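Putative surface-anchored fimbrial subunit (Corynebacterium diphtheriae, PDB 3HR6) forms the shaft of surface pili as the major pilin, built of tandem Ig-like modules and thought to be covalently joined to its neighbours along the fibre. Local coordinates at residues A[110-123]-A[134-146]. Sequence-based numbering, arbitrary orientation.
Sequences AVVRSQPFLVAAPQ and DVHVYPKHQALSE
In the Ig-like N-terminal module of the pilin, Val112 and Gln142 form an antiparallel hydrogen-bonded pair where short strand 111-112 meets the end of strand 131-143, next to the hairpin 117-124/131-143, with N to O distances of 2.8 Å from Val112 N to Gln142 O and 3.0 Å from Gln142 N to Val112 O. Two residues further out, water 1 bridges Ala110 O and Leu144 N. The Gln142 amide binds Gly14 O and Ala179 N outside the pair. His141 has CG between its backbone N and carbonyl carbon (chi1 65°), which lays CD2 3.5 Å from Val111 CG1. Ser114 OG lies 2.7 Å from Lys140 O and 3.3 Å from Pro139 CB. From here strands 117-121 and 134-137 separate, their axes 8.1 Å apart at 164°, and apolar side chains replace backbone bonds; Phe117 and Val119 pair instead with strand 97-103. The Phe117 ring reaches from its strand to the other, taking Val137 CG2 at its edge, 3.7 Å from CZ, while Pro139 CB packs against CE2. Val119 CG2 and Val137 CG1 meet tip to tip, whereas Val119 CG1 runs alongside Val135 CG1, the two side chains pointing opposite ways. The outstretched Gln123 chain lies across Val135; its NE2 donates to Ala120 O, leaving NE2 3.4 Å from Val135 CG1.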
loop_
_atom_site.group_PDB
_atom_site.type_symbol
_atom_site.label_atom_id
_atom_site.label_comp_id
_atom_site.label_asym_id
_atom_site.label_seq_id
_atom_site.Cartn_x
_atom_site.Cartn_y
_atom_site.Cartn_z
ATOM N N ALA A 110 -0.045 10.129 7.867
ATOM C CA ALA A 110 -1.059 9.588 8.735
ATOM C C ALA A 110 -0.518 9.352 10.152
ATOM O O ALA A 110 0.576 8.815 10.337
ATOM C CB ALA A 110 -1.577 8.302 8.155
ATOM N N VAL A 111 -1.275 9.837 11.124
ATOM C CA VAL A 111 -0.982 9.628 12.554
ATOM C C VAL A 111 -2.253 9.282 13.354
ATOM O O VAL A 111 -3.369 9.535 12.902
ATOM C CB VAL A 111 -0.342 10.905 13.160
ATOM C CG1 VAL A 111 1.014 11.283 12.507
ATOM C CG2 VAL A 111 -1.329 12.116 13.074
ATOM N N VAL A 112 -2.074 8.848 14.610
ATOM C CA VAL A 112 -3.158 8.747 15.556
ATOM C C VAL A 112 -3.272 10.156 16.138
ATOM O O VAL A 112 -2.424 10.611 16.908
ATOM C CB VAL A 112 -2.903 7.693 16.654
ATOM C CG1 VAL A 112 -4.112 7.571 17.596
ATOM C CG2 VAL A 112 -2.585 6.318 15.989
ATOM N N ARG A 113 -4.296 10.852 15.691
ATOM C CA ARG A 113 -4.418 12.295 15.896
ATOM C C ARG A 113 -4.796 12.653 17.289
ATOM O O ARG A 113 -5.376 11.857 18.020
ATOM C CB ARG A 113 -5.427 12.884 14.912
ATOM C CG ARG A 113 -6.813 12.330 15.051
ATOM C CD ARG A 113 -7.798 13.168 14.262
ATOM N NE ARG A 113 -9.089 12.505 14.135
ATOM C CZ ARG A 113 -10.147 13.041 13.539
ATOM N NH1 ARG A 113 -10.087 14.269 13.038
ATOM N NH2 ARG A 113 -11.279 12.340 13.454
ATOM N N SER A 114 -4.482 13.902 17.633
ATOM C CA SER A 114 -4.888 14.497 18.875
ATOM C C SER A 114 -6.400 14.640 18.893
ATOM O O SER A 114 -7.009 14.866 17.853
ATOM C CB SER A 114 -4.249 15.882 19.027
ATOM O OG SER A 114 -2.834 15.841 18.866
ATOM N N GLN A 115 -6.984 14.482 20.071
ATOM C CA GLN A 115 -8.388 14.783 20.289
ATOM C C GLN A 115 -8.616 16.291 20.207
ATOM O O GLN A 115 -7.682 17.083 20.416
ATOM C CB GLN A 115 -8.812 14.325 21.683
ATOM C CG GLN A 115 -8.431 12.890 21.985
ATOM C CD GLN A 115 -9.178 11.945 21.134
ATOM O OE1 GLN A 115 -10.411 12.045 21.041
ATOM N NE2 GLN A 115 -8.470 10.998 20.512
ATOM N N PRO A 116 -9.864 16.696 19.924
ATOM C CA PRO A 116 -10.191 18.114 20.032
ATOM C C PRO A 116 -9.944 18.676 21.417
ATOM O O PRO A 116 -10.080 17.963 22.420
ATOM C CB PRO A 116 -11.680 18.144 19.697
ATOM C CG PRO A 116 -11.892 16.919 18.895
ATOM C CD PRO A 116 -11.029 15.905 19.481
ATOM N N PHE A 117 -9.547 19.944 21.485
ATOM C CA PHE A 117 -9.320 20.572 22.760
ATOM C C PHE A 117 -9.584 22.066 22.703
ATOM O O PHE A 117 -9.491 22.687 21.665
ATOM C CB PHE A 117 -7.898 20.278 23.265
ATOM C CG PHE A 117 -6.797 20.890 22.425
ATOM C CD1 PHE A 117 -6.236 22.112 22.775
ATOM C CD2 PHE A 117 -6.300 20.225 21.321
ATOM C CE1 PHE A 117 -5.239 22.685 22.018
ATOM C CE2 PHE A 117 -5.310 20.789 20.547
ATOM C CZ PHE A 117 -4.744 21.997 20.917
ATOM N N LEU A 118 -9.929 22.619 23.854
ATOM C CA LEU A 118 -10.299 24.023 23.977
ATOM C C LEU A 118 -9.055 24.864 24.270
ATOM O O LEU A 118 -8.126 24.410 24.958
ATOM C CB LEU A 118 -11.314 24.200 25.103
ATOM C CG LEU A 118 -12.697 23.550 24.952
ATOM C CD1 LEU A 118 -13.441 23.526 26.295
ATOM C CD2 LEU A 118 -13.481 24.262 23.868
ATOM N N VAL A 119 -9.045 26.077 23.715
ATOM C CA VAL A 119 -7.999 27.080 23.969
ATOM C C VAL A 119 -8.662 28.444 24.065
ATOM O O VAL A 119 -9.291 28.889 23.118
ATOM C CB VAL A 119 -6.964 27.180 22.820
ATOM C CG1 VAL A 119 -5.814 28.039 23.228
ATOM C CG2 VAL A 119 -6.449 25.788 22.404
ATOM N N ALA A 120 -8.486 29.099 25.192
ATOM C CA ALA A 120 -8.908 30.484 25.351
ATOM C C ALA A 120 -7.846 31.418 24.749
ATOM O O ALA A 120 -6.645 31.164 24.853
ATOM C CB ALA A 120 -9.138 30.808 26.831
ATOM N N ALA A 121 -8.286 32.516 24.135
ATOM C CA ALA A 121 -7.352 33.544 23.696
ATOM C C ALA A 121 -8.029 34.885 23.872
ATOM O O ALA A 121 -9.170 35.053 23.457
ATOM C CB ALA A 121 -6.901 33.310 22.247
ATOM N N PRO A 122 -7.357 35.834 24.542
ATOM C CA PRO A 122 -6.031 35.729 25.127
ATOM C C PRO A 122 -6.052 34.913 26.423
ATOM O O PRO A 122 -7.115 34.497 26.872
ATOM C CB PRO A 122 -5.672 37.194 25.396
ATOM C CG PRO A 122 -6.954 37.847 25.640
ATOM C CD PRO A 122 -7.959 37.158 24.791
ATOM N N GLN A 123 -4.881 34.695 27.012
ATOM C CA GLN A 123 -4.782 34.092 28.328
ATOM C C GLN A 123 -4.000 35.049 29.206
ATOM O O GLN A 123 -3.474 36.042 28.719
ATOM C CB GLN A 123 -4.098 32.728 28.227
ATOM C CG GLN A 123 -4.947 31.764 27.435
ATOM C CD GLN A 123 -4.319 30.412 27.301
ATOM O OE1 GLN A 123 -3.366 30.091 28.007
ATOM N NE2 GLN A 123 -4.827 29.616 26.373
ATOM N N ASP A 134 -0.396 36.001 22.353
ATOM C CA ASP A 134 0.079 34.942 21.480
ATOM C C ASP A 134 0.227 33.646 22.278
ATOM O O ASP A 134 1.211 33.415 23.017
ATOM C CB ASP A 134 1.348 35.402 20.772
ATOM C CG ASP A 134 1.132 36.747 20.037
ATOM O OD1 ASP A 134 0.327 36.801 19.074
ATOM O OD2 ASP A 134 1.721 37.756 20.451
ATOM N N VAL A 135 -0.792 32.804 22.126
ATOM C CA VAL A 135 -0.910 31.570 22.876
ATOM C C VAL A 135 -0.263 30.421 22.100
ATOM O O VAL A 135 -0.257 30.427 20.858
ATOM C CB VAL A 135 -2.387 31.291 23.200
ATOM C CG1 VAL A 135 -2.586 29.895 23.826
ATOM C CG2 VAL A 135 -2.898 32.404 24.135
ATOM N N HIS A 136 0.315 29.480 22.850
ATOM C CA HIS A 136 0.918 28.241 22.311
ATOM C C HIS A 136 0.308 27.003 22.960
ATOM O O HIS A 136 0.136 26.958 24.198
ATOM C CB HIS A 136 2.417 28.249 22.586
ATOM C CG HIS A 136 3.143 29.330 21.862
ATOM N ND1 HIS A 136 3.699 29.141 20.618
ATOM C CD2 HIS A 136 3.340 30.631 22.170
ATOM C CE1 HIS A 136 4.251 30.273 20.210
ATOM N NE2 HIS A 136 4.040 31.192 21.129
ATOM N N VAL A 137 -0.002 26.010 22.124
ATOM C CA VAL A 137 -0.572 24.745 22.572
ATOM C C VAL A 137 0.161 23.612 21.885
ATOM O O VAL A 137 0.754 23.791 20.823
ATOM C CB VAL A 137 -2.079 24.649 22.316
ATOM C CG1 VAL A 137 -2.779 25.750 23.103
ATOM C CG2 VAL A 137 -2.376 24.779 20.840
ATOM N N TYR A 138 0.141 22.464 22.540
ATOM C CA TYR A 138 1.074 21.379 22.267
ATOM C C TYR A 138 0.362 20.004 22.272
ATOM O O TYR A 138 0.728 19.105 23.029
ATOM C CB TYR A 138 2.190 21.404 23.322
ATOM C CG TYR A 138 2.997 22.674 23.314
ATOM C CD1 TYR A 138 4.136 22.800 22.516
ATOM C CD2 TYR A 138 2.611 23.758 24.078
ATOM C CE1 TYR A 138 4.868 23.982 22.496
ATOM C CE2 TYR A 138 3.317 24.945 24.051
ATOM C CZ TYR A 138 4.443 25.050 23.256
ATOM O OH TYR A 138 5.139 26.224 23.226
ATOM N N PRO A 139 -0.652 19.836 21.429
ATOM C CA PRO A 139 -1.338 18.544 21.318
ATOM C C PRO A 139 -0.378 17.415 20.877
ATOM O O PRO A 139 0.506 17.660 20.052
ATOM C CB PRO A 139 -2.391 18.826 20.256
ATOM C CG PRO A 139 -1.745 19.870 19.397
ATOM C CD PRO A 139 -1.115 20.783 20.395
ATOM N N LYS A 140 -0.533 16.229 21.471
ATOM C CA LYS A 140 0.272 15.056 21.152
ATOM C C LYS A 140 -0.462 14.142 20.195
ATOM O O LYS A 140 -1.664 13.937 20.305
ATOM C CB LYS A 140 0.591 14.244 22.419
ATOM C CG LYS A 140 1.800 14.701 23.199
ATOM C CD LYS A 140 1.804 16.154 23.635
ATOM C CE LYS A 140 1.285 16.450 25.049
ATOM N NZ LYS A 140 1.459 17.928 25.374
ATOM N N HIS A 141 0.278 13.577 19.256
ATOM C CA HIS A 141 -0.225 12.518 18.388
ATOM C C HIS A 141 0.799 11.403 18.385
ATOM O O HIS A 141 1.908 11.560 18.886
ATOM C CB HIS A 141 -0.456 12.997 16.962
ATOM C CG HIS A 141 0.802 13.402 16.274
ATOM N ND1 HIS A 141 1.273 14.694 16.284
ATOM C CD2 HIS A 141 1.726 12.665 15.616
ATOM C CE1 HIS A 141 2.432 14.742 15.643
ATOM N NE2 HIS A 141 2.725 13.526 15.218
ATOM N N GLN A 142 0.404 10.254 17.850
ATOM C CA GLN A 142 1.301 9.106 17.775
ATOM C C GLN A 142 1.459 8.694 16.339
ATOM O O GLN A 142 0.525 8.676 15.565
ATOM C CB GLN A 142 0.827 7.928 18.645
ATOM C CG GLN A 142 0.813 8.189 20.166
ATOM C CD GLN A 142 -0.394 8.932 20.664
ATOM O OE1 GLN A 142 -1.537 8.502 20.464
ATOM N NE2 GLN A 142 -0.159 10.069 21.329
ATOM N N ALA A 143 2.692 8.362 15.993
ATOM C CA ALA A 143 3.015 7.944 14.660
ATOM C C ALA A 143 2.522 6.513 14.372
ATOM O O ALA A 143 2.392 5.679 15.263
ATOM C CB ALA A 143 4.546 8.017 14.453
ATOM N N LEU A 144 2.282 6.286 13.097
ATOM C CA LEU A 144 2.024 4.972 12.522
ATOM C C LEU A 144 3.291 4.524 11.790
ATOM O O LEU A 144 3.870 5.264 10.978
ATOM C CB LEU A 144 0.865 5.038 11.543
ATOM C CG LEU A 144 -0.497 5.165 12.238
ATOM C CD1 LEU A 144 -1.535 5.803 11.311
ATOM C CD2 LEU A 144 -0.897 3.793 12.698
ATOM N N SER A 145 3.706 3.304 12.056
ATOM C CA SER A 145 4.868 2.734 11.384
ATOM C C SER A 145 4.475 2.298 9.996
ATOM O O SER A 145 3.338 1.897 9.788
ATOM C CB SER A 145 5.353 1.503 12.143
ATOM O OG SER A 145 5.793 1.874 13.439
ATOM N N GLU A 146 5.434 2.323 9.069
ATOM C CA GLU A 146 5.155 1.902 7.708
ATOM C C GLU A 146 4.911 0.387 7.679
ATOM O O GLU A 146 5.833 -0.357 8.018
ATOM C CB GLU A 146 6.374 2.208 6.834
ATOM C CG GLU A 146 6.290 1.676 5.390
ATOM C CD GLU A 146 7.559 1.950 4.612
ATOM O OE1 GLU A 146 8.530 1.166 4.718
ATOM O OE2 GLU A 146 7.582 2.990 3.963
HETATM O O HOH W 1 3.003 8.569 11.239
HETATM O O HOH W 2 -3.586 10.025 19.982
#